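Terminal oxygenase component of carbazole (Janthinobacterium sp., PDB 7BUG) catalyses, as the terminal oxygenase of a multicomponent system, the angular dioxygenation of carbazole, using a Rieske [2Fe-2S] cluster and a mononuclear iron. Local coordinates at residues 24-29 and 122-127; 46-51 and 135-140; 29-34 and 285-290. One frame throughout, in Å; residues are numbered along the deposited sequence.

Contact 1: 24-29 and 122-127; sequences GFRNHW and KTYPVQ. With MXE (2-methoxyethanol), chain N; CO3 (carbonate ion), chain M.
Arg26 and Tyr124 meet at nearly a right angle, the guanidinium arriving at the edge of the phenol ring, close to the ring plane. Their planes are turned 65° against each other. The bond runs from NH2 of Arg26 to OH of Tyr124, 3.0 Å long and fairly straight at 160°, with the hydroxyl lying slightly out of the guanidinium plane; that hydroxyl is also hydrogen-bonded to Glu51. An arginine suits this place because its extended chain, with CG anti to the backbone N, carries five N-H groups across to several acceptors: Glu51 and Gln377 take NH1, and Asp139 takes NE. Asp139 also pairs with Lys122, which probably offsets the proximity of Lys122 NZ to Arg26 NH2.

Strands 28-32 and 123-129 belong to one antiparallel sheet of the Rieske oxygenase, with strand 132-137 between them, so side chains make the contact over the intervening strand. Trp29 is the second bridge. Gln127 lies across its indole, amide and ring planes 80° apart, and OE1 of Gln127 sits over one face toward the rim, 3.5 Å from CH2 of Trp29. CB of Pro125 comes to 3.9 Å from the same CH2, a compact apolar neighbour for a broad ring whose NE1 is bonded to the carbonyl of Pro143. Val126 N donates to O1 of a carbonate, probably from the crystallisation liquor, which Lys61 also binds.

Contact 2: 46-51 and 135-140; sequences LKLLGE and IYLGDG
Leu137 is the bump of this contact, and Leu48, Leu49 and Glu51 form the hollow that takes it. Its two methyls divide the work. CD2 of Leu137 lies 3.9 Å from CD2 of Leu48, while CD1 of Leu137 is 3.7 Å from CD2 of Leu49; in both pairs the leucines point against each other and pass side by side. The far wall is the carboxylate end of Glu51, whose OE2 comes to 3.7 Å from CD1 of Leu137. That carboxylate can probably border an apolar group because Arg26 and Lys66 balance its charge, and OE1 is also hydrogen-bonded to Tyr124.

The hollow owes its shape to a type I' turn from Leu48 to Glu51, which brings these three side chains together on one side; Gly50 fits its positive phi of 86°. In Leu48 a chi1 of 178° directs CG across the gap, where CD2 settles between Leu137 and Ile135, 4.0 Å from CB of Ile135. Beta-branched Ile135 presents a broad flank there, and its CD1 stays in looser touch with CD1 of Leu46, 4.4 Å away.

Segments 46-48 and 135-137 run at 47°, their axes 10.3 Å apart at closest, a spacing that side chains must fill. Tyr30 and Val32 of strand 28-32, Leu53 and Val55 of strand 51-58, and Tyr124 and Val126 of strand 123-129 complete this core inside the curled antiparallel sheet.

Contact 3: 29-34 and 285-290; sequences WYPVMF and WYVPID
Pro31 lies over one face of the Trp285 indole, and Val287 tucks in beside it. The proline ring covers the five-membered part: its CG is 3.5 Å from the centroid of that ring and 11° off the normal, a CH-pi contact, and its CD is 3.3 Å from CD1 of Trp285. Proline suits the place because its rigid ring offers polarised C-H groups to an electron-rich face and has no N-H to satisfy.

The side chain of Tyr30 can be followed outward. CB meets CG1 of Val287 at 3.9 Å. CG and CD1 pass along the same methyl, which lies obliquely to the ring, and CE1 reaches CD of Pro288 at 3.8 Å. At the tip, OH leaves the apolar patch and bonds to the backbone oxygen of Phe25. The first torsion, chi1 -67°, swings the ring across the end of the second strand, past Val287 to Pro288. Tyrosine thus combines a flat greasy flank with a polar end.

The branches of Val287 straddle this neighbourhood: CG1 faces Tyr30, while CG2 lies 3.4 Å from the backbone O of Pro31, a buried oxygen that has no polar partner in the model. A water supplies the polar link, donating to Trp29 O and accepting from Trp285 NE1, 2.8 Å from each of those atoms.

Strands 29-32 and 285-288 cross at 97°, their axes 7.6 Å apart. This near-orthogonal packing joins an outer strand of the Rieske-domain sheet to the large antiparallel sheet of the catalytic domain, the two-domain architecture of a Rieske oxygenase alpha subunit.

In the fold
From the N terminus the chain passes through 24-29 into strand 28-32, so contacts 1 and 3 follow directly on each other and share Trp29. Strand 44-48 comes next with the first half of contact 2. About ninety residues after its own first half, contact 1 closes at 122-127; contact 2 closes at 135-140, one strand later, so these two loops cross. Contact 3 closes last, at 285-290: its long loop encloses contact 2 completely and crosses contact 1. Contacts 1 and 2 knit the Rieske-domain sheet together, meeting where Arg26 packs on Leu137. Contact 3 ties that sheet to the catalytic domain, helped by backbone bonds from Leu49 and Gly50 to Pro288 and Ile289.

Contact 1: 24-29 and 122-127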
loop_
_atom_site.group_PDB
_atom_site.type_symbol
_atom_site.label_atom_id
_atom_site.label_comp_id
_atom_site.label_asym_id
_atom_site.label_seq_id
_atom_site.Cartn_x
_atom_site.Cartn_y
_atom_site.Cartn_z
ATOM N N GLY A 24 -3.359 -14.894 15.982
ATOM C CA GLY A 24 -3.737 -15.310 17.329
ATOM C C GLY A 24 -4.323 -16.708 17.376
ATOM O O GLY A 24 -4.433 -17.400 16.348
ATOM N N PHE A 25 -4.778 -17.068 18.547
ATOM C CA PHE A 25 -5.300 -18.416 18.862
ATOM C C PHE A 25 -6.812 -18.354 18.907
ATOM O O PHE A 25 -7.413 -17.622 19.726
ATOM C CB PHE A 25 -4.697 -18.911 20.173
ATOM C CG PHE A 25 -3.202 -19.055 20.090
ATOM C CD1 PHE A 25 -2.596 -19.861 19.125
ATOM C CD2 PHE A 25 -2.411 -18.461 21.059
ATOM C CE1 PHE A 25 -1.214 -20.049 19.137
ATOM C CE2 PHE A 25 -1.037 -18.680 21.066
ATOM C CZ PHE A 25 -0.434 -19.429 20.075
ATOM N N ARG A 26 -7.440 -19.201 18.104
ATOM C CA ARG A 26 -8.887 -19.394 18.114
ATOM C C ARG A 26 -9.274 -20.211 19.356
ATOM O O ARG A 26 -8.410 -20.885 19.911
ATOM C CB ARG A 26 -9.357 -20.015 16.801
ATOM C CG ARG A 26 -10.864 -19.989 16.596
ATOM C CD ARG A 26 -11.205 -20.570 15.226
ATOM N NE ARG A 26 -12.623 -20.437 15.012
ATOM C CZ ARG A 26 -13.217 -19.290 14.660
ATOM N NH1 ARG A 26 -12.491 -18.248 14.262
ATOM N NH2 ARG A 26 -14.533 -19.260 14.560
ATOM N N ASN A 27 -10.534 -20.119 19.760
ATOM C CA ASN A 27 -11.130 -20.903 20.861
ATOM C C ASN A 27 -10.575 -20.437 22.212
ATOM O O ASN A 27 -10.371 -21.259 23.113
ATOM C CB ASN A 27 -10.936 -22.402 20.579
ATOM C CG ASN A 27 -11.528 -22.783 19.250
ATOM O OD1 ASN A 27 -12.687 -22.477 19.004
ATOM N ND2 ASN A 27 -10.765 -23.397 18.356
ATOM N N HIS A 28 -10.384 -19.114 22.400
ATOM C CA HIS A 28 -10.120 -18.487 23.696
ATOM C C HIS A 28 -11.003 -17.245 23.834
ATOM O O HIS A 28 -11.486 -16.728 22.828
ATOM C CB HIS A 28 -8.646 -18.078 23.871
ATOM C CG HIS A 28 -7.647 -19.175 23.840
ATOM N ND1 HIS A 28 -7.154 -19.723 24.986
ATOM C CD2 HIS A 28 -7.049 -19.802 22.816
ATOM C CE1 HIS A 28 -6.281 -20.676 24.623
ATOM N NE2 HIS A 28 -6.170 -20.738 23.321
ATOM N N TRP A 29 -11.175 -16.837 25.063
ATOM C CA TRP A 29 -11.781 -15.573 25.472
ATOM C C TRP A 29 -10.765 -14.449 25.292
ATOM O O TRP A 29 -9.628 -14.627 25.713
ATOM C CB TRP A 29 -12.226 -15.636 26.920
ATOM C CG TRP A 29 -13.360 -16.561 27.211
ATOM C CD1 TRP A 29 -13.277 -17.811 27.749
ATOM C CD2 TRP A 29 -14.756 -16.264 27.064
ATOM N NE1 TRP A 29 -14.527 -18.332 27.916
ATOM C CE2 TRP A 29 -15.447 -17.398 27.558
ATOM C CE3 TRP A 29 -15.493 -15.176 26.598
ATOM C CZ2 TRP A 29 -16.833 -17.474 27.537
ATOM C CZ3 TRP A 29 -16.856 -15.227 26.638
ATOM C CH2 TRP A 29 -17.517 -16.364 27.096
ATOM N N LYS A 122 -22.995 -16.306 12.003
ATOM C CA LYS A 122 -22.133 -16.723 13.120
ATOM C C LYS A 122 -22.324 -15.809 14.317
ATOM O O LYS A 122 -22.429 -14.552 14.140
ATOM C CB LYS A 122 -20.681 -16.728 12.635
ATOM C CG LYS A 122 -19.705 -17.164 13.696
ATOM C CD LYS A 122 -19.801 -18.634 13.997
ATOM C CE LYS A 122 -18.541 -19.211 14.605
ATOM N NZ LYS A 122 -18.759 -20.589 15.090
ATOM N N THR A 123 -22.453 -16.405 15.497
ATOM C CA THR A 123 -22.479 -15.674 16.763
ATOM C C THR A 123 -21.284 -16.172 17.551
ATOM O O THR A 123 -20.736 -17.293 17.276
ATOM C CB THR A 123 -23.788 -15.879 17.542
ATOM O OG1 THR A 123 -23.842 -17.274 17.856
ATOM C CG2 THR A 123 -24.988 -15.412 16.757
ATOM N N TYR A 124 -20.870 -15.355 18.487
ATOM C CA TYR A 124 -19.829 -15.674 19.467
ATOM C C TYR A 124 -20.376 -15.415 20.850
ATOM O O TYR A 124 -21.034 -14.390 21.086
ATOM C CB TYR A 124 -18.521 -14.923 19.193
ATOM C CG TYR A 124 -17.860 -15.406 17.937
ATOM C CD1 TYR A 124 -17.286 -16.662 17.851
ATOM C CD2 TYR A 124 -17.753 -14.581 16.834
ATOM C CE1 TYR A 124 -16.647 -17.093 16.692
ATOM C CE2 TYR A 124 -17.148 -14.995 15.659
ATOM C CZ TYR A 124 -16.581 -16.256 15.592
ATOM O OH TYR A 124 -15.943 -16.629 14.466
ATOM N N PRO A 125 -20.010 -16.272 21.818
ATOM C CA PRO A 125 -20.329 -16.003 23.211
ATOM C C PRO A 125 -19.694 -14.702 23.714
ATOM O O PRO A 125 -18.569 -14.376 23.320
ATOM C CB PRO A 125 -19.771 -17.204 23.986
ATOM C CG PRO A 125 -19.630 -18.300 22.950
ATOM C CD PRO A 125 -19.352 -17.577 21.646
ATOM N N VAL A 126 -20.394 -13.977 24.565
ATOM C CA VAL A 126 -19.918 -12.710 25.183
ATOM C C VAL A 126 -20.255 -12.727 26.647
ATOM O O VAL A 126 -21.404 -13.080 26.973
ATOM C CB VAL A 126 -20.585 -11.429 24.681
ATOM C CG1 VAL A 126 -19.647 -10.255 24.821
ATOM C CG2 VAL A 126 -21.237 -11.542 23.337
ATOM N N GLN A 127 -19.303 -12.316 27.482
ATOM C CA GLN A 127 -19.478 -12.294 28.961
ATOM C C GLN A 127 -18.906 -10.958 29.423
ATOM O O GLN A 127 -17.847 -10.548 28.888
ATOM C CB GLN A 127 -18.701 -13.469 29.565
ATOM C CG GLN A 127 -18.893 -13.706 31.051
ATOM C CD GLN A 127 -18.201 -14.975 31.440
ATOM O OE1 GLN A 127 -17.773 -15.765 30.580
ATOM N NE2 GLN A 127 -18.096 -15.178 32.739
HETATM O O1 MXE N . -14.851 -18.493 35.126
HETATM C C1 MXE N . -16.248 -18.358 35.312
HETATM C C2 MXE N . -17.082 -19.081 34.270
HETATM O O2 MXE N . -17.536 -18.108 33.332
HETATM C C3 MXE N . -17.473 -18.259 31.959
HETATM C C CO3 M . -23.783 -16.391 25.508
HETATM O O1 CO3 M . -23.094 -15.344 25.234
HETATM O O2 CO3 M . -23.606 -17.531 24.821
HETATM O O3 CO3 M . -24.784 -16.285 26.367
#

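Contact 2: 46-51 and 135-140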
loop_
_atom_site.group_PDB
_atom_site.type_symbol
_atom_site.label_atom_id
_atom_site.label_comp_id
_atom_site.label_asym_id
_atom_site.label_seq_id
_atom_site.Cartn_x
_atom_site.Cartn_y
_atom_site.Cartn_z
ATOM N N LEU A 46 -16.101 -4.013 15.978
ATOM C CA LEU A 46 -14.677 -4.177 16.281
ATOM C C LEU A 46 -14.171 -5.336 15.431
ATOM O O LEU A 46 -14.969 -6.086 14.877
ATOM C CB LEU A 46 -14.489 -4.403 17.762
ATOM C CG LEU A 46 -15.172 -5.658 18.301
ATOM C CD1 LEU A 46 -14.212 -6.813 18.397
ATOM C CD2 LEU A 46 -15.770 -5.348 19.652
ATOM N N LYS A 47 -12.870 -5.423 15.315
ATOM C CA LYS A 47 -12.220 -6.544 14.612
ATOM C C LYS A 47 -11.390 -7.334 15.633
ATOM O O LYS A 47 -10.564 -6.748 16.356
ATOM C CB LYS A 47 -11.407 -6.010 13.437
ATOM C CG LYS A 47 -10.793 -7.151 12.641
ATOM C CD LYS A 47 -9.952 -6.676 11.451
ATOM C CE LYS A 47 -10.838 -6.419 10.267
ATOM N NZ LYS A 47 -10.010 -5.993 9.123
ATOM N N LEU A 48 -11.584 -8.654 15.668
ATOM C CA LEU A 48 -10.937 -9.563 16.614
ATOM C C LEU A 48 -10.457 -10.793 15.852
ATOM O O LEU A 48 -11.274 -11.426 15.148
ATOM C CB LEU A 48 -11.923 -9.934 17.708
ATOM C CG LEU A 48 -11.427 -10.912 18.748
ATOM C CD1 LEU A 48 -10.177 -10.435 19.460
ATOM C CD2 LEU A 48 -12.513 -11.259 19.746
ATOM N N LEU A 49 -9.165 -11.098 15.943
ATOM C CA LEU A 49 -8.593 -12.269 15.221
ATOM C C LEU A 49 -8.901 -12.150 13.730
ATOM O O LEU A 49 -9.093 -13.168 13.048
ATOM C CB LEU A 49 -9.113 -13.579 15.830
ATOM C CG LEU A 49 -8.286 -14.194 16.953
ATOM C CD1 LEU A 49 -8.002 -13.265 18.090
ATOM C CD2 LEU A 49 -8.926 -15.495 17.431
ATOM N N GLY A 50 -8.987 -10.926 13.217
ATOM C CA GLY A 50 -9.210 -10.629 11.798
ATOM C C GLY A 50 -10.645 -10.598 11.383
ATOM O O GLY A 50 -10.960 -10.224 10.209
ATOM N N GLU A 51 -11.566 -10.912 12.288
ATOM C CA GLU A 51 -13.000 -10.986 11.978
ATOM C C GLU A 51 -13.715 -9.716 12.493
ATOM O O GLU A 51 -13.557 -9.323 13.683
ATOM C CB GLU A 51 -13.668 -12.165 12.701
ATOM C CG GLU A 51 -13.015 -13.511 12.423
ATOM C CD GLU A 51 -13.762 -14.739 12.885
ATOM O OE1 GLU A 51 -14.970 -14.633 13.120
ATOM O OE2 GLU A 51 -13.134 -15.815 12.945
ATOM N N ILE A 135 -15.081 -11.673 24.560
ATOM C CA ILE A 135 -15.700 -12.471 23.479
ATOM C C ILE A 135 -14.939 -13.784 23.375
ATOM O O ILE A 135 -13.711 -13.743 23.389
ATOM C CB ILE A 135 -15.669 -11.683 22.154
ATOM C CG1 ILE A 135 -16.489 -10.404 22.296
ATOM C CG2 ILE A 135 -16.127 -12.533 20.978
ATOM C CD1 ILE A 135 -16.421 -9.506 21.112
ATOM N N TYR A 136 -15.666 -14.883 23.295
ATOM C CA TYR A 136 -15.065 -16.201 23.026
ATOM C C TYR A 136 -14.973 -16.349 21.527
ATOM O O TYR A 136 -15.995 -16.588 20.894
ATOM C CB TYR A 136 -15.903 -17.304 23.646
ATOM C CG TYR A 136 -15.258 -18.646 23.423
ATOM C CD1 TYR A 136 -14.111 -18.992 24.103
ATOM C CD2 TYR A 136 -15.783 -19.551 22.508
ATOM C CE1 TYR A 136 -13.522 -20.229 23.917
ATOM C CE2 TYR A 136 -15.209 -20.800 22.344
ATOM C CZ TYR A 136 -14.085 -21.137 23.060
ATOM O OH TYR A 136 -13.546 -22.383 22.863
ATOM N N LEU A 137 -13.808 -16.048 20.949
ATOM C CA LEU A 137 -13.633 -16.143 19.481
ATOM C C LEU A 137 -13.306 -17.604 19.165
ATOM O O LEU A 137 -12.163 -17.956 19.046
ATOM C CB LEU A 137 -12.577 -15.165 18.993
ATOM C CG LEU A 137 -12.636 -14.731 17.534
ATOM C CD1 LEU A 137 -12.519 -15.885 16.548
ATOM C CD2 LEU A 137 -13.887 -13.934 17.236
ATOM N N GLY A 138 -14.355 -18.391 19.102
ATOM C CA GLY A 138 -14.228 -19.836 18.908
ATOM C C GLY A 138 -15.563 -20.457 18.656
ATOM O O GLY A 138 -16.601 -19.808 18.739
ATOM N N ASP A 139 -15.508 -21.760 18.494
ATOM C CA ASP A 139 -16.624 -22.586 18.005
ATOM C C ASP A 139 -17.020 -23.535 19.131
ATOM O O ASP A 139 -16.160 -23.862 19.955
ATOM C CB ASP A 139 -16.160 -23.400 16.807
ATOM C CG ASP A 139 -15.537 -22.494 15.768
ATOM O OD1 ASP A 139 -16.243 -21.491 15.383
ATOM O OD2 ASP A 139 -14.330 -22.733 15.459
ATOM N N GLY A 140 -18.290 -23.832 19.251
ATOM C CA GLY A 140 -18.747 -24.785 20.275
ATOM C C GLY A 140 -18.876 -24.150 21.643
ATOM O O GLY A 140 -18.832 -22.902 21.775
#

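Contact 3: 29-34 and 285-290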
loop_
_atom_site.group_PDB
_atom_site.type_symbol
_atom_site.label_atom_id
_atom_site.label_comp_id
_atom_site.label_asym_id
_atom_site.label_seq_id
_atom_site.Cartn_x
_atom_site.Cartn_y
_atom_site.Cartn_z
ATOM N N TRP A 29 -11.175 -16.837 25.063
ATOM C CA TRP A 29 -11.781 -15.573 25.472
ATOM C C TRP A 29 -10.765 -14.449 25.292
ATOM O O TRP A 29 -9.628 -14.627 25.713
ATOM C CB TRP A 29 -12.226 -15.636 26.920
ATOM C CG TRP A 29 -13.360 -16.561 27.211
ATOM C CD1 TRP A 29 -13.277 -17.811 27.749
ATOM C CD2 TRP A 29 -14.756 -16.264 27.064
ATOM N NE1 TRP A 29 -14.527 -18.332 27.916
ATOM C CE2 TRP A 29 -15.447 -17.398 27.558
ATOM C CE3 TRP A 29 -15.493 -15.176 26.598
ATOM C CZ2 TRP A 29 -16.833 -17.474 27.537
ATOM C CZ3 TRP A 29 -16.856 -15.227 26.638
ATOM C CH2 TRP A 29 -17.517 -16.364 27.096
ATOM N N TYR A 30 -11.259 -13.322 24.780
ATOM C CA TYR A 30 -10.462 -12.081 24.678
ATOM C C TYR A 30 -11.269 -10.869 25.129
ATOM O O TYR A 30 -12.403 -10.707 24.705
ATOM C CB TYR A 30 -10.066 -11.824 23.218
ATOM C CG TYR A 30 -9.104 -12.845 22.686
ATOM C CD1 TYR A 30 -7.750 -12.729 22.908
ATOM C CD2 TYR A 30 -9.545 -13.941 21.995
ATOM C CE1 TYR A 30 -6.850 -13.654 22.392
ATOM C CE2 TYR A 30 -8.679 -14.906 21.521
ATOM C CZ TYR A 30 -7.316 -14.755 21.701
ATOM O OH TYR A 30 -6.502 -15.727 21.204
ATOM N N PRO A 31 -10.651 -9.955 25.870
ATOM C CA PRO A 31 -11.282 -8.676 26.179
ATOM C C PRO A 31 -11.186 -7.710 25.011
ATOM O O PRO A 31 -10.169 -7.707 24.335
ATOM C CB PRO A 31 -10.535 -8.183 27.404
ATOM C CG PRO A 31 -9.157 -8.667 27.180
ATOM C CD PRO A 31 -9.319 -10.029 26.506
ATOM N N VAL A 32 -12.248 -6.948 24.762
ATOM C CA VAL A 32 -12.235 -6.047 23.572
ATOM C C VAL A 32 -12.652 -4.628 23.931
ATOM O O VAL A 32 -12.364 -3.741 23.129
ATOM C CB VAL A 32 -13.138 -6.614 22.478
ATOM C CG1 VAL A 32 -12.564 -7.940 21.953
ATOM C CG2 VAL A 32 -14.549 -6.793 22.928
ATOM N N MET A 33 -13.332 -4.433 25.047
ATOM C CA MET A 33 -13.798 -3.078 25.441
ATOM C C MET A 33 -14.282 -3.159 26.881
ATOM O O MET A 33 -14.300 -4.249 27.449
ATOM C CB MET A 33 -14.930 -2.576 24.551
ATOM C CG MET A 33 -16.200 -3.307 24.711
ATOM S SD MET A 33 -17.464 -2.691 23.534
ATOM C CE MET A 33 -16.856 -3.401 22.022
ATOM N N PHE A 34 -14.565 -2.007 27.467
ATOM C CA PHE A 34 -15.114 -1.928 28.846
ATOM C C PHE A 34 -16.633 -1.886 28.778
ATOM O O PHE A 34 -17.225 -1.438 27.820
ATOM C CB PHE A 34 -14.513 -0.745 29.602
ATOM C CG PHE A 34 -13.034 -0.891 29.822
ATOM C CD1 PHE A 34 -12.542 -1.758 30.781
ATOM C CD2 PHE A 34 -12.142 -0.230 29.003
ATOM C CE1 PHE A 34 -11.167 -1.909 30.978
ATOM C CE2 PHE A 34 -10.778 -0.374 29.210
ATOM C CZ PHE A 34 -10.293 -1.247 30.145
ATOM N N TRP A 285 -3.626 -7.405 28.532
ATOM C CA TRP A 285 -3.811 -8.286 27.368
ATOM C C TRP A 285 -3.224 -7.608 26.129
ATOM O O TRP A 285 -3.330 -6.355 26.010
ATOM C CB TRP A 285 -5.283 -8.567 27.127
ATOM C CG TRP A 285 -5.944 -9.562 28.034
ATOM C CD1 TRP A 285 -6.296 -10.812 27.640
ATOM C CD2 TRP A 285 -6.407 -9.424 29.395
ATOM N NE1 TRP A 285 -6.975 -11.465 28.633
ATOM C CE2 TRP A 285 -7.042 -10.645 29.728
ATOM C CE3 TRP A 285 -6.366 -8.402 30.351
ATOM C CZ2 TRP A 285 -7.614 -10.864 30.980
ATOM C CZ3 TRP A 285 -6.964 -8.625 31.584
ATOM C CH2 TRP A 285 -7.562 -9.846 31.878
ATOM N N TYR A 286 -2.826 -8.438 25.191
ATOM C CA TYR A 286 -2.386 -8.065 23.845
ATOM C C TYR A 286 -3.260 -8.832 22.868
ATOM O O TYR A 286 -2.952 -9.989 22.499
ATOM C CB TYR A 286 -0.910 -8.356 23.704
ATOM C CG TYR A 286 -0.101 -8.072 24.938
ATOM C CD1 TYR A 286 0.320 -6.780 25.271
ATOM C CD2 TYR A 286 0.178 -9.091 25.829
ATOM C CE1 TYR A 286 1.071 -6.559 26.415
ATOM C CE2 TYR A 286 0.909 -8.870 26.983
ATOM C CZ TYR A 286 1.360 -7.599 27.281
ATOM O OH TYR A 286 2.091 -7.518 28.464
ATOM N N VAL A 287 -4.339 -8.203 22.492
ATOM C CA VAL A 287 -5.428 -8.912 21.773
ATOM C C VAL A 287 -5.233 -8.748 20.271
ATOM O O VAL A 287 -5.268 -7.623 19.743
ATOM C CB VAL A 287 -6.785 -8.370 22.218
ATOM C CG1 VAL A 287 -7.895 -9.091 21.489
ATOM C CG2 VAL A 287 -6.921 -8.476 23.721
ATOM N N PRO A 288 -5.151 -9.855 19.509
ATOM C CA PRO A 288 -4.940 -9.756 18.079
ATOM C C PRO A 288 -6.170 -9.179 17.377
ATOM O O PRO A 288 -7.312 -9.677 17.525
ATOM C CB PRO A 288 -4.719 -11.208 17.592
ATOM C CG PRO A 288 -4.541 -11.997 18.845
ATOM C CD PRO A 288 -5.250 -11.241 19.945
ATOM N N ILE A 289 -5.933 -8.105 16.626
ATOM C CA ILE A 289 -6.954 -7.461 15.754
ATOM C C ILE A 289 -6.800 -7.992 14.346
ATOM O O ILE A 289 -7.782 -8.463 13.751
ATOM C CB ILE A 289 -6.879 -5.916 15.818
ATOM C CG1 ILE A 289 -7.324 -5.435 17.190
ATOM C CG2 ILE A 289 -7.675 -5.270 14.709
ATOM C CD1 ILE A 289 -7.071 -3.983 17.444
ATOM N N ASP A 290 -5.576 -7.950 13.833
ATOM C CA ASP A 290 -5.230 -8.539 12.517
ATOM C C ASP A 290 -3.725 -8.814 12.589
ATOM O O ASP A 290 -3.174 -8.719 13.665
ATOM C CB ASP A 290 -5.666 -7.630 11.369
ATOM C CG ASP A 290 -4.984 -6.281 11.300
ATOM O OD1 ASP A 290 -3.930 -6.090 11.934
ATOM O OD2 ASP A 290 -5.530 -5.382 10.562
HETATM O O HOH W 1 -8.790 -13.599 28.166
#